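PDB 4XED: peptidase M14, carboxypeptidase A from Thermoplasmatales archaeon SCGC AB-540-F20, which probably removes C-terminal residues from peptides as a metallocarboxypeptidase, and carries a calcium-binding PKD domain likely to serve in binding rather than catalysis. Local coordinates for residues N8-T13 with V76-K81; Y40-G45 with V62-T67. All blocks are in the same frame, centred on the assembly; numbering follows the deposited sequence.

Contact 1 of 2, residues N8-T13 with V76-K81. With EDO (1,2-ethanediol), chain C.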
ATOM      1  N   ASN A   8       6.715   9.012  -6.340  1.00  6.93           N
ATOM      2  CA  ASN A   8       6.814   7.835  -7.178  1.00  7.71           C
ATOM      3  C   ASN A   8       5.756   6.805  -6.809  1.00  7.17           C
ATOM      4  O   ASN A   8       5.167   6.833  -5.728  1.00  7.33           O
ATOM      5  CB  ASN A   8       8.228   7.300  -7.092  1.00  9.39           C
ATOM      6  CG  ASN A   8       9.195   8.257  -7.713  1.00 12.83           C
ATOM      7  OD1 ASN A   8       9.017   8.659  -8.854  1.00 17.87           O
ATOM      8  ND2 ASN A   8      10.163   8.710  -6.945  1.00 15.27           N
ATOM      9  N   ILE A   9       5.507   5.877  -7.703  1.00  7.55           N
ATOM     10  CA  ILE A   9       4.522   4.861  -7.447  1.00  7.69           C
ATOM     11  C   ILE A   9       5.018   3.935  -6.336  1.00  7.26           C
ATOM     12  O   ILE A   9       6.152   3.410  -6.395  1.00  7.50           O
ATOM     13  CB  ILE A   9       4.311   4.038  -8.720  1.00  8.16           C
ATOM     14  CG1 ILE A   9       3.797   4.921  -9.843  1.00 10.51           C
ATOM     15  CG2 ILE A   9       3.333   2.952  -8.472  1.00 11.16           C
ATOM     16  CD1 ILE A   9       3.712   4.248 -11.202  1.00 13.72           C
ATOM     17  N   PRO A  10       4.163   3.654  -5.334  1.00  6.20           N
ATOM     18  CA  PRO A  10       4.627   2.767  -4.272  1.00  6.56           C
ATOM     19  C   PRO A  10       4.878   1.340  -4.694  1.00  6.03           C
ATOM     20  O   PRO A  10       4.253   0.818  -5.622  1.00  7.42           O
ATOM     21  CB  PRO A  10       3.487   2.822  -3.248  1.00  5.28           C
ATOM     22  CG  PRO A  10       2.845   4.178  -3.477  1.00  6.63           C
ATOM     23  CD  PRO A  10       2.907   4.343  -4.947  1.00  7.18           C
ATOM     24  N   ASN A  11       5.779   0.720  -3.949  1.00  4.82           N
ATOM     25  CA  ASN A  11       6.035  -0.704  -4.023  1.00  4.48           C
ATOM     26  C   ASN A  11       5.362  -1.400  -2.836  1.00  5.22           C
ATOM     27  O   ASN A  11       5.378  -0.892  -1.720  1.00  6.07           O
ATOM     28  CB  ASN A  11       7.541  -0.955  -3.980  1.00  5.01           C
ATOM     29  CG  ASN A  11       8.245  -0.483  -5.208  1.00  6.19           C
ATOM     30  OD1 ASN A  11       8.221  -1.159  -6.244  1.00  7.00           O
ATOM     31  ND2 ASN A  11       8.779   0.733  -5.152  1.00  6.40           N
ATOM     32  N   VAL A  12       4.829  -2.602  -3.102  1.00  5.32           N
ATOM     33  CA  VAL A  12       4.166  -3.451  -2.119  1.00  6.03           C
ATOM     34  C   VAL A  12       4.715  -4.872  -2.200  1.00  4.63           C
ATOM     35  O   VAL A  12       4.590  -5.488  -3.256  1.00  5.95           O
ATOM     36  CB  VAL A  12       2.628  -3.537  -2.386  1.00  8.90           C
ATOM     37  CG1 VAL A  12       1.948  -4.341  -1.287  1.00 11.63           C
ATOM     38  CG2 VAL A  12       2.000  -2.164  -2.603  1.00 12.08           C
ATOM     39  N   THR A  13       5.324  -5.384  -1.134  1.00  4.91           N
ATOM     40  CA  THR A  13       5.758  -6.778  -1.142  1.00  5.60           C
ATOM     41  C   THR A  13       5.183  -7.526   0.050  1.00  6.26           C
ATOM     42  O   THR A  13       4.997  -6.958   1.125  1.00  7.89           O
ATOM     43  CB  THR A  13       7.320  -6.929  -1.182  1.00  5.72           C
ATOM     44  OG1 THR A  13       7.902  -6.340  -0.018  1.00  6.54           O
ATOM     45  CG2 THR A  13       7.895  -6.278  -2.422  1.00  7.06           C
ATOM     46  N   VAL A  76      -4.268  -5.891  -3.894  1.00  5.89           N
ATOM     47  CA  VAL A  76      -3.816  -4.907  -2.929  1.00  5.34           C
ATOM     48  C   VAL A  76      -3.195  -3.756  -3.740  1.00  5.07           C
ATOM     49  O   VAL A  76      -2.374  -4.002  -4.635  1.00  6.89           O
ATOM     50  CB  VAL A  76      -2.778  -5.501  -1.981  1.00  6.27           C
ATOM     51  CG1 VAL A  76      -2.218  -4.461  -1.050  1.00  7.81           C
ATOM     52  CG2 VAL A  76      -3.383  -6.669  -1.216  1.00  8.21           C
ATOM     53  N   ARG A  77      -3.591  -2.521  -3.459  1.00  5.53           N
ATOM     54  CA  ARG A  77      -3.053  -1.376  -4.188  1.00  5.92           C
ATOM     55  C   ARG A  77      -2.649  -0.298  -3.205  1.00  5.91           C
ATOM     56  O   ARG A  77      -3.266  -0.134  -2.137  1.00  6.54           O
ATOM     57  CB  ARG A  77      -4.074  -0.811  -5.187  1.00  7.14           C
ATOM     58  CG  ARG A  77      -4.627  -1.846  -6.144  1.00  7.39           C
ATOM     59  CD  ARG A  77      -5.187  -1.162  -7.383  1.00  7.97           C
ATOM     60  NE  ARG A  77      -6.266  -0.243  -7.072  1.00  7.67           N
ATOM     61  CZ  ARG A  77      -6.788   0.615  -7.936  1.00  6.96           C
ATOM     62  NH1 ARG A  77      -6.358   0.672  -9.192  1.00  7.92           N
ATOM     63  NH2 ARG A  77      -7.772   1.390  -7.554  1.00  7.96           N
ATOM     64  N   ALA A  78      -1.611   0.455  -3.573  1.00  5.55           N
ATOM     65  CA  ALA A  78      -1.181   1.579  -2.768  1.00  4.96           C
ATOM     66  C   ALA A  78      -0.775   2.737  -3.647  1.00  4.81           C
ATOM     67  O   ALA A  78      -0.069   2.573  -4.629  1.00  5.45           O
ATOM     68  CB  ALA A  78      -0.038   1.188  -1.857  1.00  6.90           C
ATOM     69  N   LYS A  79      -1.230   3.928  -3.268  1.00  4.83           N
ATOM     70  CA  LYS A  79      -0.771   5.195  -3.869  1.00  4.72           C
ATOM     71  C   LYS A  79      -0.313   6.120  -2.740  1.00  5.16           C
ATOM     72  O   LYS A  79      -0.581   5.842  -1.562  1.00  6.03           O
ATOM     73  CB  LYS A  79      -1.844   5.833  -4.750  1.00  7.03           C
ATOM     74  CG  LYS A  79      -3.081   6.261  -4.005  1.00  6.35           C
ATOM     75  CD  LYS A  79      -4.109   6.944  -4.913  1.00  8.35           C
ATOM     76  CE  LYS A  79      -5.455   7.108  -4.172  1.00  9.66           C
ATOM     77  NZ  LYS A  79      -6.411   7.964  -4.972  1.00 12.10           N
ATOM     78  N   ALA A  80       0.402   7.182  -3.098  1.00  5.21           N
ATOM     79  CA  ALA A  80       0.926   8.077  -2.086  1.00  6.31           C
ATOM     80  C   ALA A  80       0.676   9.511  -2.555  1.00  6.10           C
ATOM     81  O   ALA A  80       0.599   9.807  -3.755  1.00  7.86           O
ATOM     82  CB  ALA A  80       2.405   7.856  -1.892  1.00  6.73           C
ATOM     83  N   LYS A  81       0.594  10.447  -1.612  1.00  6.92           N
ATOM     84  CA  LYS A  81       0.525  11.854  -1.963  1.00  7.31           C
ATOM     85  C   LYS A  81       1.425  12.618  -1.026  1.00  6.57           C
ATOM     86  O   LYS A  81       1.617  12.264   0.131  1.00  7.44           O
ATOM     87  CB  LYS A  81      -0.893  12.393  -1.914  1.00  9.56           C
ATOM     88  CG  LYS A  81      -1.438  12.622  -0.535  1.00 10.46           C
ATOM     89  CD  LYS A  81      -2.897  13.096  -0.600  1.00 12.09           C
ATOM     90  CE  LYS A  81      -3.469  13.192   0.778  1.00 14.50           C
ATOM     91  NZ  LYS A  81      -4.860  13.724   0.763  1.00 21.70           N
TER
HETATM   92  C1  EDO C 102      -9.624   7.408  -3.328  1.00 32.83           C
HETATM   93  O1  EDO C 102      -8.611   8.402  -3.325  1.00 29.92           O
HETATM   94  C2  EDO C 102      -9.146   6.255  -4.195  1.00 33.00           C
HETATM   95  O2  EDO C 102     -10.283   5.524  -4.675  1.00 33.46           O
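Pro10, just ahead of the short edge strand 11-13, and Val12 within it pack across the interior of the PKD beta sandwich onto Val76, Ala78 and Ala80 of strand 72-82 in the opposing sheet. No hydrogen bond joins the two segments; the contact is apolar and buried. The Pro10 ring lies against the backbone of strand 72-82, with CD 3.5 Å from Ala78 O and CG 3.8 Å from Lys79 CA. It also bridges two methyl groups, CB meeting Ala78 CB at 4.1 Å and CG meeting Ala80 CB at 4.0 Å. The short alanine side chains are consistent with so near an approach of the ring to the strand. Further along, Val12 divides its branches between two partners. With CG1 anti to the backbone N (chi1 -176°), that methyl reaches Val76 CG1 at 4.2 Å, while CG2 rests 4.0 Å from Ala78 CB. Ala78 therefore takes up both Pro10 and Val12 on a single methyl, and Phe28 of strand 24-29 adjoins the same pair, Val12 and Ala78.

Lys79 starts out from the other side of its strand. Its extended chain carries NZ to a 2.8 Å hydrogen bond with O1 of a 1,2-ethanediol molecule, probably from the crystallisation liquor, and to a salt bridge with Glu87; the lysine also makes a cation-pi contact with Tyr41. Val76, Ala78 and Ala80 thus turn inward while Arg77 and Lys79 turn outward, the alternation of apolar and polar residues expected of a strand in a two-sheet beta sandwich.

Contact 2 of 2, residues Y40-G45 with V62-T67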
ATOM      1  N   TYR A  40      -0.053   7.477   2.580  1.00  6.37           N
ATOM      2  CA  TYR A  40      -0.416   6.370   1.715  1.00  6.70           C
ATOM      3  C   TYR A  40      -1.917   6.087   1.762  1.00  6.02           C
ATOM      4  O   TYR A  40      -2.538   6.182   2.813  1.00  7.38           O
ATOM      5  CB  TYR A  40       0.317   5.091   2.139  1.00  6.59           C
ATOM      6  CG  TYR A  40       1.818   5.121   1.966  1.00  7.06           C
ATOM      7  CD1 TYR A  40       2.412   4.746   0.759  1.00  7.29           C
ATOM      8  CD2 TYR A  40       2.643   5.521   3.003  1.00  7.60           C
ATOM      9  CE1 TYR A  40       3.793   4.760   0.595  1.00  7.07           C
ATOM     10  CE2 TYR A  40       4.031   5.553   2.851  1.00  6.88           C
ATOM     11  CZ  TYR A  40       4.598   5.159   1.643  1.00  6.93           C
ATOM     12  OH  TYR A  40       5.956   5.171   1.402  1.00  8.55           O
ATOM     13  N   TYR A  41      -2.462   5.714   0.610  1.00  5.83           N
ATOM     14  CA  TYR A  41      -3.841   5.234   0.488  1.00  5.56           C
ATOM     15  C   TYR A  41      -3.708   3.796   0.019  1.00  5.39           C
ATOM     16  O   TYR A  41      -3.175   3.538  -1.055  1.00  5.83           O
ATOM     17  CB  TYR A  41      -4.662   6.084  -0.487  1.00  6.70           C
ATOM     18  CG  TYR A  41      -6.116   5.743  -0.504  1.00  5.90           C
ATOM     19  CD1 TYR A  41      -6.572   4.565  -1.083  1.00  8.22           C
ATOM     20  CD2 TYR A  41      -7.063   6.615   0.037  1.00  9.49           C
ATOM     21  CE1 TYR A  41      -7.887   4.254  -1.114  1.00 10.19           C
ATOM     22  CE2 TYR A  41      -8.425   6.301   0.008  1.00 12.90           C
ATOM     23  CZ  TYR A  41      -8.822   5.103  -0.571  1.00 10.86           C
ATOM     24  OH  TYR A  41     -10.152   4.739  -0.652  1.00 13.22           O
ATOM     25  N   ILE A  42      -4.127   2.857   0.865  1.00  5.84           N
ATOM     26  CA  ILE A  42      -4.021   1.426   0.603  1.00  4.76           C
ATOM     27  C   ILE A  42      -5.428   0.839   0.459  1.00  5.46           C
ATOM     28  O   ILE A  42      -6.300   1.070   1.307  1.00  6.45           O
ATOM     29  CB  ILE A  42      -3.278   0.729   1.745  1.00  5.53           C
ATOM     30  CG1 ILE A  42      -1.849   1.295   1.869  1.00  9.24           C
ATOM     31  CG2 ILE A  42      -3.300  -0.792   1.591  1.00  7.34           C
ATOM     32  CD1 ILE A  42      -1.165   0.895   3.144  1.00 11.13           C
ATOM     33  N   GLU A  43      -5.615   0.036  -0.589  1.00  5.81           N
ATOM     34  CA  GLU A  43      -6.786  -0.827  -0.772  1.00  5.57           C
ATOM     35  C   GLU A  43      -6.348  -2.261  -0.537  1.00  5.92           C
ATOM     36  O   GLU A  43      -5.380  -2.721  -1.141  1.00  6.42           O
ATOM     37  CB  GLU A  43      -7.322  -0.728  -2.194  1.00  6.43           C
ATOM     38  CG  GLU A  43      -7.875   0.605  -2.569  1.00  7.26           C
ATOM     39  CD  GLU A  43      -8.283   0.675  -4.025  1.00  8.71           C
ATOM     40  OE1 GLU A  43      -7.898  -0.215  -4.826  1.00 10.02           O
ATOM     41  OE2 GLU A  43      -9.008   1.625  -4.376  1.00  9.57           O
ATOM     42  N   TRP A  44      -7.016  -2.977   0.354  1.00  5.48           N
ATOM     43  CA  TRP A  44      -6.689  -4.378   0.577  1.00  6.77           C
ATOM     44  C   TRP A  44      -7.388  -5.327  -0.422  1.00  5.96           C
ATOM     45  O   TRP A  44      -7.169  -6.542  -0.404  1.00  7.97           O
ATOM     46  CB  TRP A  44      -7.038  -4.794   2.011  1.00  6.72           C
ATOM     47  CG  TRP A  44      -6.191  -4.102   3.046  1.00  6.87           C
ATOM     48  CD1 TRP A  44      -6.590  -3.172   3.945  1.00  7.88           C
ATOM     49  CD2 TRP A  44      -4.792  -4.301   3.278  1.00  7.85           C
ATOM     50  NE1 TRP A  44      -5.537  -2.763   4.725  1.00  8.27           N
ATOM     51  CE2 TRP A  44      -4.416  -3.443   4.335  1.00  7.64           C
ATOM     52  CE3 TRP A  44      -3.805  -5.123   2.694  1.00  7.93           C
ATOM     53  CZ2 TRP A  44      -3.109  -3.418   4.847  1.00  8.33           C
ATOM     54  CZ3 TRP A  44      -2.513  -5.079   3.180  1.00  7.77           C
ATOM     55  CH2 TRP A  44      -2.178  -4.228   4.240  1.00  8.25           C
ATOM     56  N   GLY A  45      -8.239  -4.774  -1.283  1.00  5.80           N
ATOM     57  CA  GLY A  45      -8.893  -5.522  -2.340  1.00  7.14           C
ATOM     58  C   GLY A  45     -10.217  -6.151  -1.951  1.00  8.22           C
ATOM     59  O   GLY A  45     -10.884  -6.755  -2.803  1.00  9.21           O
ATOM     60  N   VAL A  62       7.125   1.047   5.467  1.00  6.44           N
ATOM     61  CA  VAL A  62       6.076   0.922   6.463  1.00  7.07           C
ATOM     62  C   VAL A  62       5.406  -0.423   6.251  1.00  7.00           C
ATOM     63  O   VAL A  62       5.078  -0.795   5.119  1.00  8.51           O
ATOM     64  CB  VAL A  62       5.097   2.117   6.413  1.00  8.95           C
ATOM     65  CG1 VAL A  62       5.808   3.378   6.724  1.00 12.39           C
ATOM     66  CG2 VAL A  62       4.481   2.269   5.107  1.00 10.69           C
ATOM     67  N   ILE A  63       5.210  -1.166   7.341  1.00  8.09           N
ATOM     68  CA  ILE A  63       4.711  -2.528   7.279  1.00 10.24           C
ATOM     69  C   ILE A  63       3.355  -2.581   7.941  1.00 11.27           C
ATOM     70  O   ILE A  63       3.223  -2.199   9.110  1.00 15.74           O
ATOM     71  CB  ILE A  63       5.730  -3.543   7.889  1.00 12.77           C
ATOM     72  CG1 ILE A  63       7.057  -3.415   7.086  1.00 14.74           C
ATOM     73  CG2 ILE A  63       5.144  -4.921   7.898  1.00 17.40           C
ATOM     74  CD1 ILE A  63       8.291  -4.093   7.540  1.00 18.06           C
ATOM     75  N   PHE A  64       2.340  -3.030   7.207  1.00 10.52           N
ATOM     76  CA  PHE A  64       0.990  -3.218   7.726  1.00 12.63           C
ATOM     77  C   PHE A  64       0.513  -4.618   7.459  1.00 12.11           C
ATOM     78  O   PHE A  64       0.788  -5.168   6.397  1.00 10.89           O
ATOM     79  CB  PHE A  64       0.031  -2.242   7.074  1.00 13.27           C
ATOM     80  CG  PHE A  64       0.388  -0.820   7.298  1.00 18.56           C
ATOM     81  CD1 PHE A  64       0.449  -0.281   8.578  1.00 23.77           C
ATOM     82  CD2 PHE A  64       0.669  -0.021   6.220  1.00 15.92           C
ATOM     83  CE1 PHE A  64       0.792   1.047   8.766  1.00 26.89           C
ATOM     84  CE2 PHE A  64       1.003   1.289   6.390  1.00 21.89           C
ATOM     85  CZ  PHE A  64       1.076   1.832   7.668  1.00 25.81           C
ATOM     86  N   SER A  65      -0.205  -5.186   8.425  1.00 12.35           N
ATOM     87  CA  SER A  65      -0.732  -6.521   8.285  1.00 11.54           C
ATOM     88  C   SER A  65      -2.215  -6.507   7.917  1.00 10.05           C
ATOM     89  O   SER A  65      -2.911  -5.521   8.142  1.00 11.01           O
ATOM     90  CB  SER A  65      -0.496  -7.319   9.560  1.00 13.51           C
ATOM     91  OG  SER A  65      -1.119  -6.734  10.687  1.00 17.30           O
ATOM     92  N   HIS A  66      -2.685  -7.603   7.349  1.00  9.71           N
ATOM     93  CA  HIS A  66      -4.083  -7.742   6.980  1.00  8.73           C
ATOM     94  C   HIS A  66      -4.426  -9.217   7.022  1.00  8.09           C
ATOM     95  O   HIS A  66      -3.546 -10.071   6.889  1.00  9.27           O
ATOM     96  CB  HIS A  66      -4.371  -7.127   5.605  1.00  8.46           C
ATOM     97  CG  HIS A  66      -5.831  -6.950   5.318  1.00  9.00           C
ATOM     98  ND1 HIS A  66      -6.613  -6.035   5.996  1.00 11.76           N
ATOM     99  CD2 HIS A  66      -6.656  -7.567   4.435  1.00 10.13           C
ATOM    100  CE1 HIS A  66      -7.857  -6.107   5.547  1.00 11.40           C
ATOM    101  NE2 HIS A  66      -7.903  -7.009   4.579  1.00 11.04           N
ATOM    102  N   THR A  67      -5.714  -9.474   7.216  1.00  9.38           N
ATOM    103  CA  THR A  67      -6.279 -10.821   7.193  1.00 10.14           C
ATOM    104  C   THR A  67      -7.490 -10.794   6.260  1.00  9.66           C
ATOM    105  O   THR A  67      -8.298  -9.861   6.337  1.00 11.59           O
ATOM    106  CB  THR A  67      -6.735 -11.258   8.622  1.00 12.46           C
ATOM    107  OG1 THR A  67      -5.649 -11.089   9.535  1.00 13.45           O
ATOM    108  CG2 THR A  67      -7.149 -12.669   8.644  1.00 13.02           C
TER
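His66 NE2 is hydrogen-bonded to OD2 of Asp46, while Trp44 CB lies over the face of the same imidazole in a CH-pi contact, 3.5 Å from NE2 of His66. Trp44, Gly45 and Asp46 belong to a sequence resembling the WDFGDGS signature of PKD domains, where strand 38-43 of one sheet runs out opposite strand 62-66 of the other. The imidazole forms an offset stack with the five-membered ring of Trp44, their centroids 3.7 Å apart and their planes only 2° from parallel. The side chains run antiparallel past one another, and each lays its CB over the other's ring: His66 CB sits 3.5 Å from the centroid of the six-membered ring of Trp44, 9° off its normal. Having CG anti to the backbone N (chi1 -166°) swings the imidazole of His66 over the indole in this way.

Ile42 CG2 covers the opposite face of the indole, 4.0 Å above its plane, and NE1 is hydrogen-bonded to Glu50 OE2, which limits how the ring can turn. Replacing Trp44 by an alanine is likely to leave the His66 ring without its stacking partner and Glu50 without this donor, and to open a gap beside Ile42 and Phe64.

Beyond the stack the sheets meet through apolar groups. Trp44 CZ2 approaches Phe64 CB at 4.0 Å, and Phe28 of strand 24-29 also lies against Ile42 and Val62. Tyr40, whose OH is tied to Thr30 N, brings CE2 to 4.0 Å from Val62 CG2, while Ile42 CD1 reaches Phe64 CD2 at 3.7 Å.

How the contacts relate
Both contacts bridge the two sheets of the sandwich, and each has one side on the four-stranded sheet, where strands 38-43 and 72-82 are neighbours. On the three-stranded sheet they use its two outermost strands, 11-13 in contact 1 and 62-66 in contact 2, with Phe28 of the strand between them touching both. Contact 1 is the more fully buried and is aliphatic, built on small residues and one proline. Contact 2 is partly buried and relies on large aromatic side chains. Toward the outside the two are tied directly: Arg77 NE forms a 2.8 Å salt bridge with Glu43 OE1. The residues of contact 2 all fall between the two segments of contact 1 in the sequence.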